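Local coordinates for protein 24-sterol C-methyltransferase (Haloferax volcanii, PDB 6F5Z) that is a putative S-adenosylmethionine-dependent methyltransferase that forms a complex with the activator Trm112 and probably modifies a component of the translation machinery, at residues H120-L123 with E124-R128. Residues are numbered along the deposited sequence; the frame is centred on the assembly and turned at random.
Sequences HHTL and EEIAR
Four successive i to i+4 backbone hydrogen bonds join His-120 through Leu-123 to Glu-124 through Ala-127, the spacing of a regular alpha-helix, with Glu-125 N 2.9 Å from His-121 O. This helix, 119-129, is the crossover between the parallel strands 104-110 and 134-140 of the Rossmann-like methyltransferase sheet, and its Leu-123 and Ile-126 turn inward onto Phe-136 of the latter strand. The methyls Thr-122 CG2 and Ile-126 CD1 meet at 3.9 Å, while OG1 of Thr-122 is hydrogen-bonded to the backbone O of Phe-94. The His-121 side chain swings along the helix, CG anti to the backbone N (chi1 -179°), and lays a ring face against Glu-125. CG of that glutamate sits 4.1 Å from the His-121 ring centroid, a CH-pi contact, with the ring and carboxylate planes only 13° apart. Glu-124 OE1 instead reaches the ring edge near its plane, 3.6 Å from His-121 ND1, its carboxylate turned almost perpendicular to the imidazole. Glu-125 OE1 also accepts the backbone N-H of Leu-97, and Lys-15 of the UPF0434 family protein chain packs on both Glu-125 and Arg-128. A bend at chi2 (-68°) carries the Glu-125 carboxylate to Arg-128, which grips it side-on with NE and NH2 in a salt bridge. With alanine in place of Glu-125 the methylene over the His-121 ring is gone, and Arg-128 NE would probably lose its carboxylate mate. Within this salt bridge Arg-128 NE lies 2.9 Å from Glu-125 OE2, approaching from above the carboxylate plane, while Arg-128 NH2 meets Glu-125 OE1 on its syn side at 3.0 Å.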
ATOM      1  N   HIS B 120       4.084  21.083  -0.301  1.00 16.62           N
ATOM      2  CA  HIS B 120       2.656  20.957  -0.015  1.00 16.56           C
ATOM      3  C   HIS B 120       1.830  21.275  -1.292  1.00 19.10           C
ATOM      4  O   HIS B 120       0.855  20.573  -1.580  1.00 18.93           O
ATOM      5  CB  HIS B 120       2.290  21.877   1.162  1.00 16.39           C
ATOM      6  CG  HIS B 120       2.766  21.328   2.476  1.00 18.24           C
ATOM      7  ND1 HIS B 120       3.782  21.928   3.215  1.00 19.98           N
ATOM      8  CD2 HIS B 120       2.321  20.240   3.149  1.00 19.79           C
ATOM      9  CE1 HIS B 120       3.902  21.187   4.316  1.00 18.11           C
ATOM     10  NE2 HIS B 120       3.046  20.151   4.304  1.00 20.76           N
ATOM     11  N   HIS B 121       2.234  22.299  -2.069  1.00 16.87           N
ATOM     12  CA  HIS B 121       1.511  22.623  -3.306  1.00 16.93           C
ATOM     13  C   HIS B 121       1.699  21.512  -4.345  1.00 17.88           C
ATOM     14  O   HIS B 121       0.758  21.156  -5.047  1.00 17.69           O
ATOM     15  CB  HIS B 121       1.922  23.986  -3.864  1.00 18.53           C
ATOM     16  CG  HIS B 121       1.196  24.357  -5.120  1.00 21.70           C
ATOM     17  ND1 HIS B 121      -0.183  24.511  -5.141  1.00 24.86           N
ATOM     18  CD2 HIS B 121       1.664  24.492  -6.381  1.00 24.21           C
ATOM     19  CE1 HIS B 121      -0.492  24.786  -6.402  1.00 24.22           C
ATOM     20  NE2 HIS B 121       0.583  24.780  -7.179  1.00 24.79           N
ATOM     21  N   THR B 122       2.896  20.920  -4.387  1.00 15.49           N
ATOM     22  CA  THR B 122       3.102  19.790  -5.324  1.00 15.84           C
ATOM     23  C   THR B 122       2.135  18.651  -4.952  1.00 17.42           C
ATOM     24  O   THR B 122       1.557  18.049  -5.849  1.00 16.96           O
ATOM     25  CB  THR B 122       4.565  19.355  -5.313  1.00 19.00           C
ATOM     26  OG1 THR B 122       5.340  20.438  -5.868  1.00 18.19           O
ATOM     27  CG2 THR B 122       4.795  18.090  -6.152  1.00 19.19           C
ATOM     28  N   LEU B 123       1.960  18.338  -3.647  1.00 15.18           N
ATOM     29  CA  LEU B 123       1.013  17.285  -3.282  1.00 15.93           C
ATOM     30  C   LEU B 123      -0.423  17.605  -3.722  1.00 17.64           C
ATOM     31  O   LEU B 123      -1.159  16.733  -4.141  1.00 16.61           O
ATOM     32  CB  LEU B 123       1.052  17.010  -1.783  1.00 15.93           C
ATOM     33  CG  LEU B 123       2.338  16.359  -1.298  1.00 18.07           C
ATOM     34  CD1 LEU B 123       2.447  16.398   0.217  1.00 17.44           C
ATOM     35  CD2 LEU B 123       2.462  14.902  -1.815  1.00 17.22           C
ATOM     36  N   GLU B 124      -0.832  18.878  -3.600  1.00 16.46           N
ATOM     37  CA  GLU B 124      -2.160  19.306  -4.040  1.00 16.91           C
ATOM     38  C   GLU B 124      -2.291  19.150  -5.572  1.00 16.90           C
ATOM     39  O   GLU B 124      -3.334  18.698  -6.052  1.00 16.91           O
ATOM     40  CB  GLU B 124      -2.388  20.767  -3.639  1.00 19.31           C
ATOM     41  CG  GLU B 124      -2.531  20.929  -2.130  1.00 27.21           C
ATOM     42  CD  GLU B 124      -2.263  22.331  -1.608  1.00 50.47           C
ATOM     43  OE1 GLU B 124      -2.119  23.268  -2.429  1.00 35.57           O
ATOM     44  OE2 GLU B 124      -2.113  22.477  -0.372  1.00 37.76           O
ATOM     45  N   GLU B 125      -1.197  19.448  -6.308  1.00 16.34           N
ATOM     46  CA  GLU B 125      -1.169  19.282  -7.768  1.00 15.80           C
ATOM     47  C   GLU B 125      -1.285  17.806  -8.154  1.00 18.07           C
ATOM     48  O   GLU B 125      -1.944  17.465  -9.143  1.00 17.78           O
ATOM     49  CB  GLU B 125       0.113  19.860  -8.336  1.00 17.73           C
ATOM     50  CG  GLU B 125       0.068  21.366  -8.568  1.00 19.87           C
ATOM     51  CD  GLU B 125      -0.892  21.707  -9.694  1.00 22.60           C
ATOM     52  OE1 GLU B 125      -0.492  21.592 -10.878  1.00 22.80           O
ATOM     53  OE2 GLU B 125      -2.056  22.057  -9.387  1.00 21.03           O
ATOM     54  N   ILE B 126      -0.640  16.932  -7.375  1.00 15.61           N
ATOM     55  CA  ILE B 126      -0.730  15.479  -7.638  1.00 15.28           C
ATOM     56  C   ILE B 126      -2.161  14.996  -7.381  1.00 15.93           C
ATOM     57  O   ILE B 126      -2.748  14.256  -8.183  1.00 17.10           O
ATOM     58  CB  ILE B 126       0.322  14.741  -6.775  1.00 16.70           C
ATOM     59  CG1 ILE B 126       1.728  15.035  -7.323  1.00 17.21           C
ATOM     60  CG2 ILE B 126       0.077  13.232  -6.768  1.00 16.05           C
ATOM     61  CD1 ILE B 126       2.860  14.658  -6.378  1.00 18.53           C
ATOM     62  N   ALA B 127      -2.760  15.428  -6.263  1.00 15.39           N
ATOM     63  CA  ALA B 127      -4.138  15.040  -5.977  1.00 15.65           C
ATOM     64  C   ALA B 127      -5.069  15.570  -7.083  1.00 15.95           C
ATOM     65  O   ALA B 127      -6.030  14.899  -7.437  1.00 18.39           O
ATOM     66  CB  ALA B 127      -4.566  15.620  -4.628  1.00 16.68           C
ATOM     67  N   ARG B 128      -4.760  16.748  -7.632  1.00 14.70           N
ATOM     68  CA  ARG B 128      -5.571  17.332  -8.708  1.00 15.56           C
ATOM     69  C   ARG B 128      -5.515  16.489  -9.981  1.00 17.95           C
ATOM     70  O   ARG B 128      -6.574  16.147 -10.535  1.00 17.23           O
ATOM     71  CB  ARG B 128      -5.089  18.763  -9.009  1.00 15.91           C
ATOM     72  CG  ARG B 128      -5.896  19.418 -10.142  1.00 17.95           C
ATOM     73  CD  ARG B 128      -5.391  20.820 -10.462  1.00 20.52           C
ATOM     74  NE  ARG B 128      -4.054  20.836 -11.052  1.00 18.75           N
ATOM     75  CZ  ARG B 128      -3.774  20.472 -12.298  1.00 18.48           C
ATOM     76  NH1 ARG B 128      -4.747  20.090 -13.123  1.00 18.95           N
ATOM     77  NH2 ARG B 128      -2.523  20.498 -12.736  1.00 19.04           N
TER